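Local coordinates for protein RsfP (Uncultured bacterium, PDB 4GLJ) that binds the dye rhodamine B and probably cleaves methylthioadenosine with phosphate, as a methylthioadenosine phosphorylase of the phosphorylase superfamily, at residues D110-T121 against Q164-E175. Residues are numbered along the deposited sequence; the frame is centred on the assembly and turned at random.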
loop_
_atom_site.group_PDB
_atom_site.type_symbol
_atom_site.label_atom_id
_atom_site.label_comp_id
_atom_site.label_asym_id
_atom_site.label_seq_id
_atom_site.Cartn_x
_atom_site.Cartn_y
_atom_site.Cartn_z
ATOM N N ASP A 110 22.136 -19.557 5.654
ATOM C CA ASP A 110 22.610 -19.222 4.327
ATOM C C ASP A 110 22.618 -17.703 4.204
ATOM O O ASP A 110 21.879 -16.955 4.949
ATOM C CB ASP A 110 21.710 -19.760 3.236
ATOM C CG ASP A 110 21.840 -21.269 3.024
ATOM O OD1 ASP A 110 22.741 -21.934 3.621
ATOM O OD2 ASP A 110 20.958 -21.782 2.254
ATOM N N MET A 111 23.425 -17.230 3.253
ATOM C CA MET A 111 23.277 -15.839 2.779
ATOM C C MET A 111 22.789 -15.808 1.357
ATOM O O MET A 111 22.933 -16.799 0.616
ATOM C CB MET A 111 24.580 -15.070 2.931
ATOM C CG MET A 111 25.208 -15.286 4.325
ATOM S SD MET A 111 26.624 -14.188 4.568
ATOM C CE MET A 111 27.281 -14.772 6.130
ATOM N N VAL A 112 22.193 -14.673 1.011
ATOM C CA VAL A 112 21.553 -14.479 -0.242
ATOM C C VAL A 112 21.958 -13.075 -0.700
ATOM O O VAL A 112 21.914 -12.085 0.054
ATOM C CB VAL A 112 20.007 -14.596 -0.122
ATOM C CG1 VAL A 112 19.370 -14.346 -1.483
ATOM C CG2 VAL A 112 19.627 -16.025 0.327
ATOM N N ILE A 113 22.369 -12.997 -1.955
ATOM C CA ILE A 113 22.681 -11.678 -2.552
ATOM C C ILE A 113 21.617 -11.417 -3.641
ATOM O O ILE A 113 21.748 -11.860 -4.786
ATOM C CB ILE A 113 24.106 -11.663 -3.250
ATOM C CG1 ILE A 113 25.167 -12.269 -2.320
ATOM C CG2 ILE A 113 24.480 -10.245 -3.732
ATOM C CD1 ILE A 113 25.215 -11.585 -1.000
ATOM N N PRO A 114 20.558 -10.746 -3.282
ATOM C CA PRO A 114 19.459 -10.625 -4.285
ATOM C C PRO A 114 19.850 -9.701 -5.429
ATOM O O PRO A 114 20.794 -8.872 -5.295
ATOM C CB PRO A 114 18.315 -10.011 -3.449
ATOM C CG PRO A 114 19.031 -9.283 -2.325
ATOM C CD PRO A 114 20.171 -10.237 -1.965
ATOM N N ASP A 115 19.217 -9.889 -6.593
ATOM C CA ASP A 115 19.456 -8.959 -7.650
ATOM C C ASP A 115 18.160 -8.172 -7.906
ATOM O O ASP A 115 18.188 -7.182 -8.644
ATOM C CB ASP A 115 19.957 -9.685 -8.923
ATOM C CG ASP A 115 18.919 -10.654 -9.503
ATOM O OD1 ASP A 115 18.073 -11.219 -8.774
ATOM O OD2 ASP A 115 18.932 -10.855 -10.718
ATOM N N GLN A 116 17.022 -8.583 -7.290
ATOM C CA GLN A 116 15.790 -7.858 -7.587
ATOM C C GLN A 116 15.088 -7.602 -6.286
ATOM O O GLN A 116 15.389 -8.241 -5.255
ATOM C CB GLN A 116 14.895 -8.675 -8.560
ATOM C CG GLN A 116 15.294 -8.512 -10.064
ATOM C CD GLN A 116 15.159 -7.020 -10.499
ATOM O OE1 GLN A 116 14.285 -6.334 -10.008
ATOM N NE2 GLN A 116 16.071 -6.528 -11.353
ATOM N N MET A 117 14.062 -6.759 -6.346
ATOM C CA MET A 117 13.327 -6.364 -5.129
ATOM C C MET A 117 11.922 -6.044 -5.539
ATOM O O MET A 117 11.675 -5.632 -6.716
ATOM C CB MET A 117 13.900 -5.081 -4.557
ATOM C CG MET A 117 15.269 -5.237 -3.975
ATOM S SD MET A 117 15.838 -3.642 -3.430
ATOM C CE MET A 117 15.351 -3.644 -1.716
ATOM N N ILE A 118 10.971 -6.251 -4.626
ATOM C CA ILE A 118 9.592 -5.814 -4.905
ATOM C C ILE A 118 9.190 -5.007 -3.653
ATOM O O ILE A 118 9.336 -5.507 -2.551
ATOM C CB ILE A 118 8.659 -7.029 -5.063
ATOM C CG1 ILE A 118 9.060 -7.867 -6.354
ATOM C CG2 ILE A 118 7.220 -6.483 -5.010
ATOM C CD1 ILE A 118 8.284 -9.139 -6.640
ATOM N N ASP A 119 8.750 -3.752 -3.842
ATOM C CA ASP A 119 8.416 -2.891 -2.732
ATOM C C ASP A 119 6.949 -3.018 -2.375
ATOM O O ASP A 119 6.093 -2.452 -3.051
ATOM C CB ASP A 119 8.739 -1.445 -3.055
ATOM C CG ASP A 119 8.573 -0.527 -1.849
ATOM O OD1 ASP A 119 8.239 -1.006 -0.746
ATOM O OD2 ASP A 119 8.800 0.699 -2.021
ATOM N N MET A 120 6.659 -3.808 -1.342
ATOM C CA MET A 120 5.285 -3.900 -0.800
ATOM C C MET A 120 5.024 -2.997 0.409
ATOM O O MET A 120 3.958 -3.094 1.001
ATOM C CB MET A 120 5.010 -5.346 -0.336
ATOM C CG MET A 120 5.078 -6.319 -1.521
ATOM S SD MET A 120 3.997 -5.925 -2.909
ATOM C CE MET A 120 2.378 -5.851 -2.191
ATOM N N THR A 121 5.977 -2.161 0.791
ATOM C CA THR A 121 5.798 -1.272 1.935
ATOM C C THR A 121 4.700 -0.265 1.617
ATOM O O THR A 121 4.381 -0.072 0.445
ATOM C CB THR A 121 7.058 -0.489 2.345
ATOM O OG1 THR A 121 7.422 0.504 1.368
ATOM C CG2 THR A 121 8.270 -1.503 2.646
ATOM N N GLN A 164 25.512 -21.776 2.697
ATOM C CA GLN A 164 26.065 -21.396 1.424
ATOM C C GLN A 164 25.530 -20.028 1.071
ATOM O O GLN A 164 24.700 -19.513 1.805
ATOM C CB GLN A 164 25.740 -22.418 0.351
ATOM C CG GLN A 164 24.284 -22.627 0.055
ATOM C CD GLN A 164 24.089 -23.818 -0.917
ATOM O OE1 GLN A 164 24.739 -23.879 -1.958
ATOM N NE2 GLN A 164 23.200 -24.769 -0.563
ATOM N N CYS A 165 25.994 -19.436 -0.031
ATOM C CA CYS A 165 25.528 -18.139 -0.462
ATOM C C CYS A 165 24.853 -18.317 -1.830
ATOM O O CYS A 165 25.415 -19.016 -2.728
ATOM C CB CYS A 165 26.746 -17.193 -0.618
ATOM S SG CYS A 165 26.273 -15.498 -1.011
ATOM N N HIS A 166 23.702 -17.702 -2.020
ATOM C CA HIS A 166 22.943 -17.774 -3.236
ATOM C C HIS A 166 22.876 -16.429 -3.865
ATOM O O HIS A 166 22.626 -15.458 -3.182
ATOM C CB HIS A 166 21.532 -18.242 -2.946
ATOM C CG HIS A 166 21.452 -19.456 -2.080
ATOM N ND1 HIS A 166 21.252 -20.663 -2.563
ATOM C CD2 HIS A 166 21.530 -19.597 -0.722
ATOM C CE1 HIS A 166 21.221 -21.536 -1.571
ATOM N NE2 HIS A 166 21.387 -20.884 -0.449
ATOM N N ALA A 167 23.092 -16.317 -5.167
ATOM C CA ALA A 167 22.911 -14.985 -5.806
ATOM C C ALA A 167 21.667 -15.005 -6.672
ATOM O O ALA A 167 21.112 -16.065 -6.873
ATOM C CB ALA A 167 24.144 -14.656 -6.650
ATOM N N LYS A 168 21.287 -13.881 -7.258
ATOM C CA LYS A 168 20.191 -13.788 -8.231
ATOM C C LYS A 168 18.803 -14.178 -7.666
ATOM O O LYS A 168 18.062 -14.964 -8.270
ATOM C CB LYS A 168 20.421 -14.581 -9.512
ATOM C CG LYS A 168 21.772 -14.353 -10.196
ATOM C CD LYS A 168 22.146 -12.866 -10.330
ATOM C CE LYS A 168 23.538 -12.656 -10.956
ATOM N NZ LYS A 168 23.988 -13.881 -11.665
ATOM N N ALA A 169 18.461 -13.578 -6.563
ATOM C CA ALA A 169 17.182 -13.788 -5.855
ATOM C C ALA A 169 16.368 -12.479 -5.805
ATOM O O ALA A 169 16.920 -11.354 -6.018
ATOM C CB ALA A 169 17.494 -14.240 -4.413
ATOM N N THR A 170 15.064 -12.620 -5.585
ATOM C CA THR A 170 14.173 -11.464 -5.432
ATOM C C THR A 170 13.761 -11.263 -3.974
ATOM O O THR A 170 13.256 -12.219 -3.365
ATOM C CB THR A 170 12.917 -11.624 -6.294
ATOM O OG1 THR A 170 13.342 -11.597 -7.647
ATOM C CG2 THR A 170 11.961 -10.453 -6.042
ATOM N N TYR A 171 14.013 -10.052 -3.424
ATOM C CA TYR A 171 13.694 -9.667 -2.024
ATOM C C TYR A 171 12.362 -8.955 -2.053
ATOM O O TYR A 171 12.209 -7.938 -2.712
ATOM C CB TYR A 171 14.775 -8.686 -1.520
ATOM C CG TYR A 171 14.663 -8.062 -0.113
ATOM C CD1 TYR A 171 13.647 -7.098 0.222
ATOM C CD2 TYR A 171 15.634 -8.332 0.862
ATOM C CE1 TYR A 171 13.609 -6.478 1.511
ATOM C CE2 TYR A 171 15.591 -7.683 2.130
ATOM C CZ TYR A 171 14.578 -6.780 2.447
ATOM O OH TYR A 171 14.651 -6.168 3.723
ATOM N N VAL A 172 11.375 -9.469 -1.295
ATOM C CA VAL A 172 10.118 -8.710 -1.220
ATOM C C VAL A 172 10.177 -7.985 0.136
ATOM O O VAL A 172 10.428 -8.596 1.157
ATOM C CB VAL A 172 8.847 -9.600 -1.371
ATOM C CG1 VAL A 172 8.834 -10.690 -0.323
ATOM C CG2 VAL A 172 7.590 -8.726 -1.138
ATOM N N CYS A 173 9.869 -6.670 0.126
ATOM C CA CYS A 173 9.943 -5.868 1.319
ATOM C C CYS A 173 8.522 -5.574 1.746
ATOM O O CYS A 173 7.809 -4.957 0.997
ATOM C CB CYS A 173 10.618 -4.540 1.036
ATOM S SG CYS A 173 11.168 -3.748 2.614
ATOM N N ILE A 174 8.194 -5.906 3.001
ATOM C CA ILE A 174 6.844 -5.651 3.499
ATOM C C ILE A 174 6.938 -4.603 4.583
ATOM O O ILE A 174 8.054 -4.267 5.104
ATOM C CB ILE A 174 6.189 -6.964 4.030
ATOM C CG1 ILE A 174 6.957 -7.515 5.267
ATOM C CG2 ILE A 174 6.008 -8.006 2.882
ATOM C CD1 ILE A 174 6.122 -8.546 6.064
ATOM N N GLU A 175 5.782 -4.056 4.926
ATOM C CA GLU A 175 5.705 -2.959 5.882
ATOM C C GLU A 175 6.080 -3.432 7.305
ATOM O O GLU A 175 6.794 -2.730 7.975
ATOM C CB GLU A 175 4.266 -2.360 5.876
ATOM C CG GLU A 175 4.101 -1.136 6.782
ATOM C CD GLU A 175 5.135 -0.046 6.409
ATOM O OE1 GLU A 175 5.155 0.349 5.228
ATOM O OE2 GLU A 175 5.959 0.460 7.262
HETATM O O HOH W 1 22.164 -24.348 2.176
HETATM O O HOH W 2 15.674 -12.374 -9.120
HETATM O O HOH W 3 3.482 -4.811 3.252
#
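Asp-110 grips the start of 164-175 with both carboxylate oxygens. OD1 takes the backbone N of Gln-164 (2.9 Å), and OD2 takes NE2 of His-166 (2.9 Å). Both donors come from above the carboxylate plane, yet OD2 lies near the plane of the imidazole, which is turned 50° from the carboxylate. With CG beside its own N (chi1 -49°), His-166 turns the NE2 edge of its ring toward Asp-110. Replacing Asp-110 by an alanine would remove both acceptors, and is likely to leave NE2 of His-166 and the N of Gln-164 without their mates and the imidazole freer to turn.

Backbone bonds join the strands in parallel, with Met-111 opposite Cys-165 and Ile-118 opposite Val-172. Both chains turn a corner, at Asp-115 and Lys-168. There Ala-169 O accepts from two successive amides, Asp-115 N (2.8 Å) and Gln-116 N (3.1 Å). The pair belongs to the large mixed sheet of the phosphorylase fold. Strand 213-221 runs antiparallel beside 111-119, and 195-197 runs parallel beside 169-173. Beyond the corner the pair reaches the subunit interface, where Thr-181 and Glu-184 of a second subunit bond to Met-117 O and Asp-119 N. Ile-174 touches bound rhodamine B.

Apolar contacts form on both faces. On the His-166 face, Val-112 CG1, anti to N (chi1 179°), presses tightly on Ala-169 CB (3.5 Å). On the other, Cys-165 SG lies against Ile-113 CG1 (3.7 Å).

Water bridges Asp-115 OD1 to Thr-170 OG1. Another links Met-120 O to Glu-175 N. Asp-119 OD1 closes an Asx turn onto Thr-121 N, and its OD2 forms a salt bridge with Lys-205.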